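Local coordinates for monoglyceride lipase (Saccharomyces cerevisiae, PDB 4ZWN), which hydrolyses monoacylglycerols to free fatty acids and glycerol, with a strong preference for monounsaturated substrates, and also takes part in the breakdown of fatty acid ethyl esters, at residues A[23-28]-A[217-222]; A[211-216]-A[307-312]; A[123-128]-A[156-161]; A[39-44]-A[117-122]. The protein carries 2 engineered substitutions. All blocks are in the same frame, centred on the assembly; numbering follows the deposited sequence.

Interaction 1 (A[23-28]-A[217-222]); sequences APYPYK and RAFLGS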
loop_
_atom_site.group_PDB
_atom_site.type_symbol
_atom_site.label_atom_id
_atom_site.label_comp_id
_atom_site.label_asym_id
_atom_site.label_seq_id
_atom_site.Cartn_x
_atom_site.Cartn_y
_atom_site.Cartn_z
ATOM N N ALA A 23 19.848 -13.054 6.070
ATOM C CA ALA A 23 20.296 -12.044 5.118
ATOM C C ALA A 23 19.920 -10.649 5.608
ATOM O O ALA A 23 18.806 -10.433 6.087
ATOM C CB ALA A 23 19.703 -12.307 3.745
ATOM N N PRO A 24 20.854 -9.693 5.488
ATOM C CA PRO A 24 20.651 -8.341 6.019
ATOM C C PRO A 24 19.751 -7.473 5.143
ATOM O O PRO A 24 19.631 -7.716 3.942
ATOM C CB PRO A 24 22.070 -7.774 6.054
ATOM C CG PRO A 24 22.746 -8.442 4.909
ATOM C CD PRO A 24 22.174 -9.839 4.848
ATOM N N TYR A 25 19.128 -6.471 5.753
ATOM C CA TYR A 25 18.345 -5.486 5.019
ATOM C C TYR A 25 19.276 -4.652 4.144
ATOM O O TYR A 25 20.101 -3.896 4.656
ATOM C CB TYR A 25 17.559 -4.599 5.989
ATOM C CG TYR A 25 16.600 -3.631 5.331
ATOM C CD1 TYR A 25 15.604 -4.080 4.472
ATOM C CD2 TYR A 25 16.676 -2.269 5.588
ATOM C CE1 TYR A 25 14.722 -3.195 3.876
ATOM C CE2 TYR A 25 15.799 -1.378 5.001
ATOM C CZ TYR A 25 14.825 -1.845 4.146
ATOM O OH TYR A 25 13.954 -0.956 3.560
ATOM N N PRO A 26 19.149 -4.795 2.816
ATOM C CA PRO A 26 20.075 -4.203 1.843
ATOM C C PRO A 26 20.152 -2.681 1.907
ATOM O O PRO A 26 21.171 -2.109 1.528
ATOM C CB PRO A 26 19.497 -4.652 0.493
ATOM C CG PRO A 26 18.677 -5.855 0.812
ATOM C CD PRO A 26 18.088 -5.571 2.155
ATOM N N TYR A 27 19.091 -2.035 2.377
ATOM C CA TYR A 27 19.047 -0.578 2.375
ATOM C C TYR A 27 19.555 0.012 3.687
ATOM O O TYR A 27 19.226 -0.468 4.773
ATOM C CB TYR A 27 17.625 -0.085 2.094
ATOM C CG TYR A 27 17.487 1.420 2.161
ATOM C CD1 TYR A 27 18.004 2.231 1.160
ATOM C CD2 TYR A 27 16.839 2.028 3.228
ATOM C CE1 TYR A 27 17.883 3.606 1.219
ATOM C CE2 TYR A 27 16.712 3.401 3.296
ATOM C CZ TYR A 27 17.236 4.185 2.291
ATOM O OH TYR A 27 17.108 5.553 2.361
ATOM N N LYS A 28 20.366 1.059 3.566
ATOM C CA LYS A 28 20.888 1.785 4.716
ATOM C C LYS A 28 20.051 3.034 4.966
ATOM O O LYS A 28 20.065 3.962 4.159
ATOM C CB LYS A 28 22.353 2.172 4.489
ATOM C CG LYS A 28 23.284 1.009 4.165
ATOM C CD LYS A 28 23.574 0.171 5.400
ATOM C CE LYS A 28 24.893 -0.575 5.268
ATOM N NZ LYS A 28 25.241 -1.304 6.521
ATOM N N ARG A 217 15.782 -9.841 -2.438
ATOM C CA ARG A 217 15.224 -11.187 -2.485
ATOM C C ARG A 217 15.735 -12.029 -1.318
ATOM O O ARG A 217 14.958 -12.692 -0.628
ATOM C CB ARG A 217 15.571 -11.868 -3.807
ATOM C CG ARG A 217 14.429 -11.944 -4.798
ATOM C CD ARG A 217 14.838 -12.746 -6.024
ATOM N NE ARG A 217 14.828 -11.935 -7.237
ATOM C CZ ARG A 217 15.291 -12.346 -8.412
ATOM N NH1 ARG A 217 15.809 -13.560 -8.536
ATOM N NH2 ARG A 217 15.238 -11.541 -9.464
ATOM N N ALA A 218 17.048 -11.991 -1.106
ATOM C CA ALA A 218 17.681 -12.764 -0.044
ATOM C C ALA A 218 17.181 -12.327 1.327
ATOM O O ALA A 218 16.921 -13.158 2.197
ATOM C CB ALA A 218 19.192 -12.631 -0.124
ATOM N N PHE A 219 17.049 -11.017 1.512
ATOM C CA PHE A 219 16.532 -10.467 2.759
ATOM C C PHE A 219 15.103 -10.926 3.033
ATOM O O PHE A 219 14.788 -11.380 4.132
ATOM C CB PHE A 219 16.584 -8.938 2.731
ATOM C CG PHE A 219 15.598 -8.283 3.658
ATOM C CD1 PHE A 219 15.839 -8.229 5.021
ATOM C CD2 PHE A 219 14.429 -7.719 3.166
ATOM C CE1 PHE A 219 14.934 -7.626 5.876
ATOM C CE2 PHE A 219 13.521 -7.117 4.016
ATOM C CZ PHE A 219 13.773 -7.070 5.372
ATOM N N LEU A 220 14.247 -10.796 2.023
ATOM C CA LEU A 220 12.829 -11.102 2.167
ATOM C C LEU A 220 12.602 -12.577 2.486
ATOM O O LEU A 220 11.777 -12.918 3.333
ATOM C CB LEU A 220 12.073 -10.717 0.894
ATOM C CG LEU A 220 10.554 -10.617 1.017
ATOM C CD1 LEU A 220 10.172 -9.537 2.019
ATOM C CD2 LEU A 220 9.930 -10.339 -0.338
ATOM N N GLY A 221 13.346 -13.444 1.808
ATOM C CA GLY A 221 13.225 -14.876 2.011
ATOM C C GLY A 221 13.740 -15.341 3.361
ATOM O O GLY A 221 13.377 -16.418 3.833
ATOM N N SER A 222 14.587 -14.529 3.985
ATOM C CA SER A 222 15.186 -14.887 5.267
ATOM C C SER A 222 14.564 -14.117 6.425
ATOM O O SER A 222 14.813 -14.426 7.589
ATOM C CB SER A 222 16.695 -14.639 5.238
ATOM O OG SER A 222 17.311 -15.355 4.184
#

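Interaction 2 (A[211-216]-A[307-312]); sequences TSDKAY and LETDKV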
loop_
_atom_site.group_PDB
_atom_site.type_symbol
_atom_site.label_atom_id
_atom_site.label_comp_id
_atom_site.label_asym_id
_atom_site.label_seq_id
_atom_site.Cartn_x
_atom_site.Cartn_y
_atom_site.Cartn_z
ATOM N N THR A 211 10.487 -8.854 -6.811
ATOM C CA THR A 211 11.564 -7.940 -7.180
ATOM C C THR A 211 12.601 -8.577 -8.102
ATOM O O THR A 211 12.745 -9.800 -8.145
ATOM C CB THR A 211 12.293 -7.405 -5.938
ATOM O OG1 THR A 211 13.333 -6.508 -6.345
ATOM C CG2 THR A 211 12.902 -8.549 -5.147
ATOM N N SER A 212 13.324 -7.732 -8.832
ATOM C CA SER A 212 14.388 -8.193 -9.711
ATOM C C SER A 212 15.743 -8.178 -9.005
ATOM O O SER A 212 16.697 -8.800 -9.472
ATOM C CB SER A 212 14.451 -7.333 -10.975
ATOM O OG SER A 212 14.846 -6.007 -10.668
ATOM N N ASP A 213 15.823 -7.464 -7.884
ATOM C CA ASP A 213 17.069 -7.369 -7.123
ATOM C C ASP A 213 17.229 -8.547 -6.169
ATOM O O ASP A 213 16.398 -8.760 -5.285
ATOM C CB ASP A 213 17.129 -6.053 -6.343
ATOM C CG ASP A 213 18.511 -5.777 -5.774
ATOM O OD1 ASP A 213 19.497 -6.324 -6.309
ATOM O OD2 ASP A 213 18.615 -5.009 -4.797
ATOM N N LYS A 214 18.308 -9.303 -6.344
ATOM C CA LYS A 214 18.532 -10.511 -5.557
ATOM C C LYS A 214 18.971 -10.187 -4.136
ATOM O O LYS A 214 18.874 -11.025 -3.242
ATOM C CB LYS A 214 19.571 -11.403 -6.237
ATOM C CG LYS A 214 19.331 -11.582 -7.724
ATOM C CD LYS A 214 20.100 -12.770 -8.274
ATOM C CE LYS A 214 19.147 -13.841 -8.781
ATOM N NZ LYS A 214 19.867 -15.064 -9.233
ATOM N N ALA A 215 19.454 -8.966 -3.932
ATOM C CA ALA A 215 19.837 -8.517 -2.602
ATOM C C ALA A 215 18.612 -8.446 -1.693
ATOM O O ALA A 215 18.624 -8.977 -0.583
ATOM C CB ALA A 215 20.531 -7.167 -2.675
ATOM N N TYR A 216 17.554 -7.793 -2.172
ATOM C CA TYR A 216 16.308 -7.704 -1.416
ATOM C C TYR A 216 15.575 -9.041 -1.397
ATOM O O TYR A 216 14.826 -9.334 -0.466
ATOM C CB TYR A 216 15.394 -6.624 -1.992
ATOM C CG TYR A 216 15.831 -5.211 -1.688
ATOM C CD1 TYR A 216 15.537 -4.619 -0.466
ATOM C CD2 TYR A 216 16.525 -4.463 -2.627
ATOM C CE1 TYR A 216 15.932 -3.325 -0.185
ATOM C CE2 TYR A 216 16.924 -3.172 -2.356
ATOM C CZ TYR A 216 16.625 -2.608 -1.135
ATOM O OH TYR A 216 17.023 -1.319 -0.863
ATOM N N LEU A 307 11.361 -2.938 -2.549
ATOM C CA LEU A 307 12.288 -4.058 -2.673
ATOM C C LEU A 307 13.008 -4.139 -4.020
ATOM O O LEU A 307 13.775 -5.067 -4.260
ATOM C CB LEU A 307 11.538 -5.366 -2.405
ATOM C CG LEU A 307 10.880 -5.431 -1.021
ATOM C CD1 LEU A 307 10.029 -6.682 -0.865
ATOM C CD2 LEU A 307 11.933 -5.346 0.085
ATOM N N GLU A 308 12.779 -3.165 -4.893
ATOM C CA GLU A 308 13.417 -3.181 -6.207
ATOM C C GLU A 308 14.822 -2.586 -6.186
ATOM O O GLU A 308 15.314 -2.159 -5.142
ATOM C CB GLU A 308 12.556 -2.439 -7.232
ATOM C CG GLU A 308 11.623 -3.342 -8.027
ATOM C CD GLU A 308 12.367 -4.264 -8.985
ATOM O OE1 GLU A 308 13.583 -4.067 -9.192
ATOM O OE2 GLU A 308 11.732 -5.187 -9.536
ATOM N N THR A 309 15.462 -2.565 -7.351
ATOM C CA THR A 309 16.821 -2.053 -7.479
ATOM C C THR A 309 16.874 -0.556 -7.221
ATOM O O THR A 309 15.854 0.133 -7.299
ATOM C CB THR A 309 17.409 -2.332 -8.878
ATOM O OG1 THR A 309 16.681 -1.586 -9.865
ATOM C CG2 THR A 309 17.338 -3.810 -9.208
ATOM N N ASP A 310 18.070 -0.059 -6.918
ATOM C CA ASP A 310 18.280 1.366 -6.698
ATOM C C ASP A 310 17.873 2.169 -7.923
ATOM O O ASP A 310 17.312 3.254 -7.802
ATOM C CB ASP A 310 19.742 1.652 -6.349
ATOM C CG ASP A 310 20.089 1.260 -4.929
ATOM O OD1 ASP A 310 19.248 0.621 -4.265
ATOM O OD2 ASP A 310 21.206 1.590 -4.479
ATOM N N LYS A 311 18.158 1.625 -9.102
ATOM C CA LYS A 311 17.810 2.295 -10.349
ATOM C C LYS A 311 16.301 2.464 -10.458
ATOM O O LYS A 311 15.807 3.558 -10.742
ATOM C CB LYS A 311 18.346 1.514 -11.547
ATOM C CG LYS A 311 18.033 2.154 -12.887
ATOM C CD LYS A 311 18.409 1.232 -14.033
ATOM C CE LYS A 311 18.076 1.856 -15.378
ATOM N NZ LYS A 311 18.437 0.954 -16.506
ATOM N N VAL A 312 15.574 1.376 -10.219
ATOM C CA VAL A 312 14.118 1.400 -10.280
ATOM C C VAL A 312 13.523 2.313 -9.210
ATOM O O VAL A 312 12.674 3.153 -9.509
ATOM C CB VAL A 312 13.527 -0.011 -10.124
ATOM C CG1 VAL A 312 12.019 0.062 -9.919
ATOM C CG2 VAL A 312 13.867 -0.862 -11.335
HETATM O O HOH W 1 20.001 -1.889 -4.733
HETATM O O HOH W 2 19.877 -0.753 -1.692
#

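Interaction 3 (A[123-128]-A[156-161]); sequences FVEKNL and QGKHKN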
loop_
_atom_site.group_PDB
_atom_site.type_symbol
_atom_site.label_atom_id
_atom_site.label_comp_id
_atom_site.label_asym_id
_atom_site.label_seq_id
_atom_site.Cartn_x
_atom_site.Cartn_y
_atom_site.Cartn_z
ATOM N N PHE A 123 -7.210 5.778 11.710
ATOM C CA PHE A 123 -5.867 6.324 11.551
ATOM C C PHE A 123 -5.840 7.490 10.576
ATOM O O PHE A 123 -4.923 8.310 10.607
ATOM C CB PHE A 123 -4.898 5.234 11.095
ATOM C CG PHE A 123 -4.578 4.235 12.165
ATOM C CD1 PHE A 123 -3.687 4.551 13.179
ATOM C CD2 PHE A 123 -5.173 2.985 12.166
ATOM C CE1 PHE A 123 -3.392 3.638 14.171
ATOM C CE2 PHE A 123 -4.884 2.066 13.155
ATOM C CZ PHE A 123 -3.990 2.393 14.159
ATOM N N VAL A 124 -6.846 7.560 9.711
ATOM C CA VAL A 124 -7.014 8.720 8.849
ATOM C C VAL A 124 -7.358 9.929 9.709
ATOM O O VAL A 124 -6.735 10.983 9.595
ATOM C CB VAL A 124 -8.113 8.497 7.785
ATOM C CG1 VAL A 124 -8.583 9.825 7.215
ATOM C CG2 VAL A 124 -7.608 7.588 6.680
ATOM N N GLU A 125 -8.340 9.758 10.590
ATOM C CA GLU A 125 -8.782 10.838 11.465
ATOM C C GLU A 125 -7.700 11.264 12.451
ATOM O O GLU A 125 -7.629 12.431 12.834
ATOM C CB GLU A 125 -10.040 10.422 12.219
ATOM C CG GLU A 125 -11.239 10.215 11.319
ATOM C CD GLU A 125 -12.432 9.669 12.065
ATOM O OE1 GLU A 125 -12.280 9.335 13.260
ATOM O OE2 GLU A 125 -13.521 9.573 11.459
ATOM N N LYS A 126 -6.865 10.314 12.859
ATOM C CA LYS A 126 -5.748 10.604 13.752
ATOM C C LYS A 126 -4.750 11.536 13.078
ATOM O O LYS A 126 -4.341 12.548 13.652
ATOM C CB LYS A 126 -5.051 9.309 14.178
ATOM C CG LYS A 126 -3.831 9.508 15.071
ATOM C CD LYS A 126 -3.117 8.182 15.319
ATOM C CE LYS A 126 -2.236 8.225 16.565
ATOM N NZ LYS A 126 -1.073 9.144 16.429
ATOM N N ASN A 127 -4.363 11.188 11.856
ATOM C CA ASN A 127 -3.420 11.998 11.095
ATOM C C ASN A 127 -4.039 13.312 10.645
ATOM O O ASN A 127 -3.364 14.340 10.595
ATOM C CB ASN A 127 -2.903 11.220 9.886
ATOM C CG ASN A 127 -1.902 10.153 10.270
ATOM O OD1 ASN A 127 -0.722 10.440 10.460
ATOM N ND2 ASN A 127 -2.366 8.915 10.383
ATOM N N LEU A 128 -5.326 13.264 10.316
ATOM C CA LEU A 128 -6.077 14.447 9.919
ATOM C C LEU A 128 -6.078 15.462 11.056
ATOM O O LEU A 128 -5.970 16.668 10.834
ATOM C CB LEU A 128 -7.509 14.062 9.537
ATOM C CG LEU A 128 -8.119 14.645 8.260
ATOM C CD1 LEU A 128 -7.099 14.689 7.136
ATOM C CD2 LEU A 128 -9.322 13.812 7.849
ATOM N N GLN A 156 -15.082 5.375 -1.353
ATOM C CA GLN A 156 -15.982 5.032 -0.258
ATOM C C GLN A 156 -15.585 5.632 1.089
ATOM O O GLN A 156 -16.347 5.548 2.051
ATOM C CB GLN A 156 -16.070 3.511 -0.119
ATOM C CG GLN A 156 -14.836 2.877 0.494
ATOM C CD GLN A 156 -14.919 1.368 0.533
ATOM O OE1 GLN A 156 -14.833 0.704 -0.499
ATOM N NE2 GLN A 156 -15.096 0.816 1.726
ATOM N N GLY A 157 -14.399 6.227 1.160
ATOM C CA GLY A 157 -13.889 6.760 2.410
ATOM C C GLY A 157 -14.728 7.879 3.001
ATOM O O GLY A 157 -15.271 8.712 2.277
ATOM N N LYS A 158 -14.833 7.895 4.326
ATOM C CA LYS A 158 -15.585 8.932 5.022
ATOM C C LYS A 158 -14.963 10.303 4.813
ATOM O O LYS A 158 -15.659 11.317 4.784
ATOM C CB LYS A 158 -15.665 8.628 6.513
ATOM C CG LYS A 158 -17.021 8.143 6.976
ATOM C CD LYS A 158 -16.997 7.876 8.466
ATOM C CE LYS A 158 -16.537 9.108 9.227
ATOM N NZ LYS A 158 -16.190 8.787 10.638
ATOM N N HIS A 159 -13.644 10.325 4.672
ATOM C CA HIS A 159 -12.918 11.569 4.472
ATOM C C HIS A 159 -12.222 11.580 3.117
ATOM O O HIS A 159 -11.133 12.136 2.973
ATOM C CB HIS A 159 -11.906 11.773 5.597
ATOM C CG HIS A 159 -12.500 11.643 6.964
ATOM N ND1 HIS A 159 -13.084 12.702 7.627
ATOM C CD2 HIS A 159 -12.612 10.575 7.789
ATOM C CE1 HIS A 159 -13.524 12.292 8.802
ATOM N NE2 HIS A 159 -13.253 11.006 8.925
ATOM N N LYS A 160 -12.865 10.971 2.124
ATOM C CA LYS A 160 -12.294 10.881 0.782
ATOM C C LYS A 160 -12.115 12.251 0.125
ATOM O O LYS A 160 -11.220 12.430 -0.700
ATOM C CB LYS A 160 -13.161 9.985 -0.112
ATOM C CG LYS A 160 -14.568 10.499 -0.369
ATOM C CD LYS A 160 -15.331 9.551 -1.281
ATOM C CE LYS A 160 -16.753 10.026 -1.524
ATOM N NZ LYS A 160 -17.509 9.076 -2.385
ATOM N N ASN A 161 -12.956 13.214 0.491
ATOM C CA ASN A 161 -12.868 14.554 -0.084
ATOM C C ASN A 161 -11.883 15.439 0.674
ATOM O O ASN A 161 -11.632 16.580 0.287
ATOM C CB ASN A 161 -14.247 15.218 -0.113
ATOM C CG ASN A 161 -15.235 14.474 -0.994
ATOM O OD1 ASN A 161 -16.253 13.970 -0.517
ATOM N ND2 ASN A 161 -14.941 14.405 -2.288
#

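Interaction 4 (A[39-44]-A[117-122]); sequences ENFDGA and FNDLEH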
loop_
_atom_site.group_PDB
_atom_site.type_symbol
_atom_site.label_atom_id
_atom_site.label_comp_id
_atom_site.label_asym_id
_atom_site.label_seq_id
_atom_site.Cartn_x
_atom_site.Cartn_y
_atom_site.Cartn_z
ATOM N N GLU A 39 -1.002 1.385 19.732
ATOM C CA GLU A 39 -2.285 2.000 20.036
ATOM C C GLU A 39 -3.409 0.990 19.890
ATOM O O GLU A 39 -3.473 0.266 18.896
ATOM C CB GLU A 39 -2.550 3.201 19.127
ATOM C CG GLU A 39 -3.933 3.776 19.287
ATOM C CD GLU A 39 -4.085 5.107 18.599
ATOM O OE1 GLU A 39 -3.060 5.795 18.410
ATOM O OE2 GLU A 39 -5.229 5.461 18.248
ATOM N N ASN A 40 -4.286 0.941 20.888
ATOM C CA ASN A 40 -5.416 0.022 20.891
ATOM C C ASN A 40 -6.642 0.604 20.193
ATOM O O ASN A 40 -6.984 1.774 20.379
ATOM C CB ASN A 40 -5.775 -0.366 22.326
ATOM C CG ASN A 40 -4.723 -1.246 22.979
ATOM O OD1 ASN A 40 -3.591 -1.344 22.506
ATOM N ND2 ASN A 40 -5.099 -1.894 24.075
ATOM N N PHE A 41 -7.299 -0.225 19.387
ATOM C CA PHE A 41 -8.538 0.160 18.724
ATOM C C PHE A 41 -9.323 -1.072 18.293
ATOM O O PHE A 41 -8.793 -1.938 17.595
ATOM C CB PHE A 41 -8.257 1.052 17.510
ATOM C CG PHE A 41 -9.482 1.380 16.701
ATOM C CD1 PHE A 41 -10.347 2.384 17.106
ATOM C CD2 PHE A 41 -9.764 0.691 15.532
ATOM C CE1 PHE A 41 -11.476 2.692 16.365
ATOM C CE2 PHE A 41 -10.893 0.994 14.783
ATOM C CZ PHE A 41 -11.750 1.997 15.202
ATOM N N ASP A 42 -10.581 -1.133 18.722
ATOM C CA ASP A 42 -11.515 -2.188 18.333
ATOM C C ASP A 42 -10.923 -3.586 18.499
ATOM O O ASP A 42 -10.984 -4.410 17.590
ATOM C CB ASP A 42 -11.973 -1.979 16.889
ATOM C CG ASP A 42 -13.217 -2.778 16.551
ATOM O OD1 ASP A 42 -13.975 -3.116 17.484
ATOM O OD2 ASP A 42 -13.434 -3.068 15.355
ATOM N N GLY A 43 -10.335 -3.836 19.664
ATOM C CA GLY A 43 -9.862 -5.163 20.012
ATOM C C GLY A 43 -8.553 -5.574 19.364
ATOM O O GLY A 43 -8.288 -6.765 19.196
ATOM N N ALA A 44 -7.731 -4.598 19.001
ATOM C CA ALA A 44 -6.425 -4.897 18.425
ATOM C C ALA A 44 -5.379 -3.870 18.848
ATOM O O ALA A 44 -5.676 -2.681 18.975
ATOM C CB ALA A 44 -6.520 -4.969 16.910
ATOM N N PHE A 117 -11.425 -1.179 6.573
ATOM C CA PHE A 117 -11.735 0.229 6.383
ATOM C C PHE A 117 -12.038 0.945 7.691
ATOM O O PHE A 117 -11.714 2.122 7.839
ATOM C CB PHE A 117 -12.898 0.382 5.404
ATOM C CG PHE A 117 -12.489 0.211 3.970
ATOM C CD1 PHE A 117 -11.952 1.272 3.260
ATOM C CD2 PHE A 117 -12.609 -1.016 3.342
ATOM C CE1 PHE A 117 -11.558 1.117 1.945
ATOM C CE2 PHE A 117 -12.218 -1.177 2.026
ATOM C CZ PHE A 117 -11.692 -0.108 1.326
ATOM N N ASN A 118 -12.642 0.240 8.640
ATOM C CA ASN A 118 -12.925 0.830 9.942
ATOM C C ASN A 118 -11.642 1.203 10.674
ATOM O O ASN A 118 -11.556 2.269 11.287
ATOM C CB ASN A 118 -13.755 -0.118 10.804
ATOM C CG ASN A 118 -14.270 0.548 12.067
ATOM O OD1 ASN A 118 -14.838 1.639 12.017
ATOM N ND2 ASN A 118 -14.061 -0.100 13.206
ATOM N N ASP A 119 -10.646 0.323 10.611
ATOM C CA ASP A 119 -9.337 0.618 11.182
ATOM C C ASP A 119 -8.696 1.779 10.440
ATOM O O ASP A 119 -8.063 2.641 11.046
ATOM C CB ASP A 119 -8.416 -0.603 11.125
ATOM C CG ASP A 119 -8.911 -1.754 11.978
ATOM O OD1 ASP A 119 -9.702 -1.513 12.914
ATOM O OD2 ASP A 119 -8.501 -2.902 11.712
ATOM N N LEU A 120 -8.867 1.792 9.122
ATOM C CA LEU A 120 -8.290 2.835 8.284
ATOM C C LEU A 120 -8.862 4.205 8.636
ATOM O O LEU A 120 -8.116 5.176 8.756
ATOM C CB LEU A 120 -8.525 2.529 6.802
ATOM C CG LEU A 120 -7.922 3.520 5.801
ATOM C CD1 LEU A 120 -6.433 3.715 6.056
ATOM C CD2 LEU A 120 -8.157 3.046 4.379
ATOM N N GLU A 121 -10.180 4.279 8.807
ATOM C CA GLU A 121 -10.831 5.540 9.155
ATOM C C GLU A 121 -10.288 6.097 10.466
ATOM O O GLU A 121 -10.153 7.310 10.625
ATOM C CB GLU A 121 -12.350 5.366 9.254
ATOM C CG GLU A 121 -13.042 4.980 7.952
ATOM C CD GLU A 121 -13.148 6.126 6.957
ATOM O OE1 GLU A 121 -12.612 7.221 7.229
ATOM O OE2 GLU A 121 -13.782 5.929 5.899
ATOM N N HIS A 122 -9.971 5.204 11.399
ATOM C CA HIS A 122 -9.425 5.607 12.689
ATOM C C HIS A 122 -8.084 6.320 12.552
ATOM O O HIS A 122 -7.846 7.337 13.205
ATOM C CB HIS A 122 -9.259 4.398 13.610
ATOM C CG HIS A 122 -8.492 4.701 14.859
ATOM N ND1 HIS A 122 -9.059 5.333 15.945
ATOM C CD2 HIS A 122 -7.196 4.484 15.185
ATOM C CE1 HIS A 122 -8.149 5.480 16.891
ATOM N NE2 HIS A 122 -7.009 4.975 16.455
#

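Interaction 1 (A[23-28]-A[217-222])
Phe219 packs against Ala23, Tyr25 and Pro26, and its side chain can be followed outward from the helix. Its CB meets two neighbours, Pro24 O at 3.5 Å and Pro26 CD at 3.7 Å. CG lies trans to the backbone N (chi1 156°), which carries the ring toward Tyr25, and is 4.0 Å from Pro26 CD. Further out, CD1 lies against the backbone of Tyr25, while CE1, CE2 and CZ are met by the Tyr25 ring. There the edge of Tyr25 is directed at the face of Phe219 in a T-shaped (edge-to-face) pair, with centroids 5.0 Å apart, planes at 61°, and Tyr25 CD1 standing 3.6 Å from Phe219 CZ. Ala23 O lies in the plane of the Phe219 ring, at its edge. In this alpha/beta-hydrolase chain, the N-terminal segment before strand 37-41 lies against helix 214-222 at the protein surface. Replacing Phe219 by an alanine would probably leave the Tyr25 edge without its aromatic face and open a gap beside Pro26. Ala23 CB rests 3.3 Å from Ala218 O, the same carbonyl that accepts from Ser222 OG, and Ser222 CB lies 3.6 Å from Ala23 N.

Interaction 2 (A[211-216]-A[307-312])
With OG1 trans to the backbone N (chi1 -180°), Thr211 directs its hydroxyl at the carbonyl of Leu307, while a bend at chi2 (-69°) turns the Glu308 carboxylate back toward Ser212, although its CB starts out away from that segment. The hydroxyl of Thr211 donates to Leu307 O, OG1 to O being 2.6 Å, from well above the carbonyl plane. The same OG1 accepts from Asp213 N, which makes an ST turn just before helix 214-222. Glu308 receives Ser212 at both oxygens: Ser212 OG donates to the syn lone pair of OE1 at 2.7 Å, and Ser212 N reaches OE2 at 3.1 Å from above the carboxylate plane. Thr309 N adds a second donor to OE1, on its anti side. Tyr216 lays one ring face over Leu307, whose CA is 4.1 Å from the ring centroid in a CH-pi contact, and Tyr216 CD1 touches Leu307 CD2 at 3.7 Å. Thr309 sits at the N-cap of helix 310-326, its OG1 accepting from Val312 N, and its CG2 packs on Asp213 CB at 3.6 Å. Water 2 links Tyr216 OH to Asp310 OD1, which also forms a salt bridge with Arg79. Three donors from the two segments, with a weak further bond from Arg301 N to OE2, therefore grip the buried Glu308 carboxylate, consistent with a fixed orientation and a stabilised negative charge.

Interaction 3 (A[123-128]-A[156-161])
Glu125 OE2 carries the polar part of this contact, receiving both Lys158 and His159. CG trans to the carbonyl carbon (chi1 -66°) and an extended chain bring OE2 to these residues, although CB does not point there. His159 NE2 donates to it at 2.9 Å with an N-H...O angle of 165°; the oxygen lies close to the imidazole plane and is met on its anti lone pair, while carboxylate and ring planes stand 83° apart. Lys158 NZ completes a salt bridge to the same OE2, also at 2.9 Å, nearly in line with the C-O bond. At the other ring nitrogen, ND1 is hydrogen-bonded to Glu162; the two carboxylates fix the ring's rotation and would tend to favour a protonated histidine. A glutamine in place of Glu125 would probably leave Lys158 without its charge partner and weaken the hold on His159. Packing adds to these bonds: Val124 CG1, 4.1 Å from His159 CD2, and Leu128 CD2, 3.9 Å from His159 ND1, approach the imidazole from the same side. Lys158 and His159 are central in a type I beta turn, which joins helix 113-134 to the loop after helix 145-156, linking successive beta-alpha units of the alpha/beta-hydrolase fold.

Interaction 4 (A[39-44]-A[117-122])
His122 lies against the ring of Phe41 and hydrogen-bonds to Glu39, so that one imidazole serves both a stack and a polar bond. CG lies trans to the backbone N in both aromatic residues (chi1 170° in His122), and the two side chains, coming from the two segments, run alongside each other, pointing opposite ways. The result is an offset (parallel-displaced) stack, centroids 4.2 Å apart and planes at 22°. The overlap continues beyond the rings: His122 CB sits over the centre of the Phe41 ring, 3.8 Å from its centroid, and Phe41 CB lies over the imidazole face. Asp42 CB lies over the opposite face of Phe41, near its rim, so this phenyl ring is held between the two residues.

Glu39 has an extended chain beyond CG, which carries its carboxylate to the edge of the imidazole. His122 NE2 donates to Glu39 OE2 at 2.6 Å, with an N-H...O angle of 150°; the oxygen lies near the ring plane of the histidine, yet the nitrogen stands above the carboxylate plane, the two planes being almost perpendicular. Asp119 OD1 approaches the Phe41 edge in its plane, 3.3 Å from CE2, while the other oxygen of that carboxylate is in a salt bridge with Arg97. Asn118 ND2 stands 3.7 Å from Phe41 CZ. Strand 37-41 is the outermost strand on its side of the main sheet, and here the edge hairpin of strands 37-41 and 44-51 packs on helix 113-134 in the alpha/beta-hydrolase fold.

In the fold
The four contacts fall into two pairs on different parts of the molecule. Interactions 1 and 2 share helix 214-222, their centres 10 Å apart, and meet where Arg217 NE approaches Thr211 O at 3.1 Å. Interactions 3 and 4 both use one long helix; their centres are 12 Å apart, and they are joined by Lys158 N and Glu121 OE2 at 2.7 Å. Interactions 2 and 3 lie 32 Å apart (centres), on opposite sides of the chain's centre. Interaction 2 comes nearest to the inferred Ser144-Asp272-His302 triad: the Glu308 side chain is about 7 Å from that of His302 and about 8 Å from that of Asp272, whereas the other three lie away from these sites.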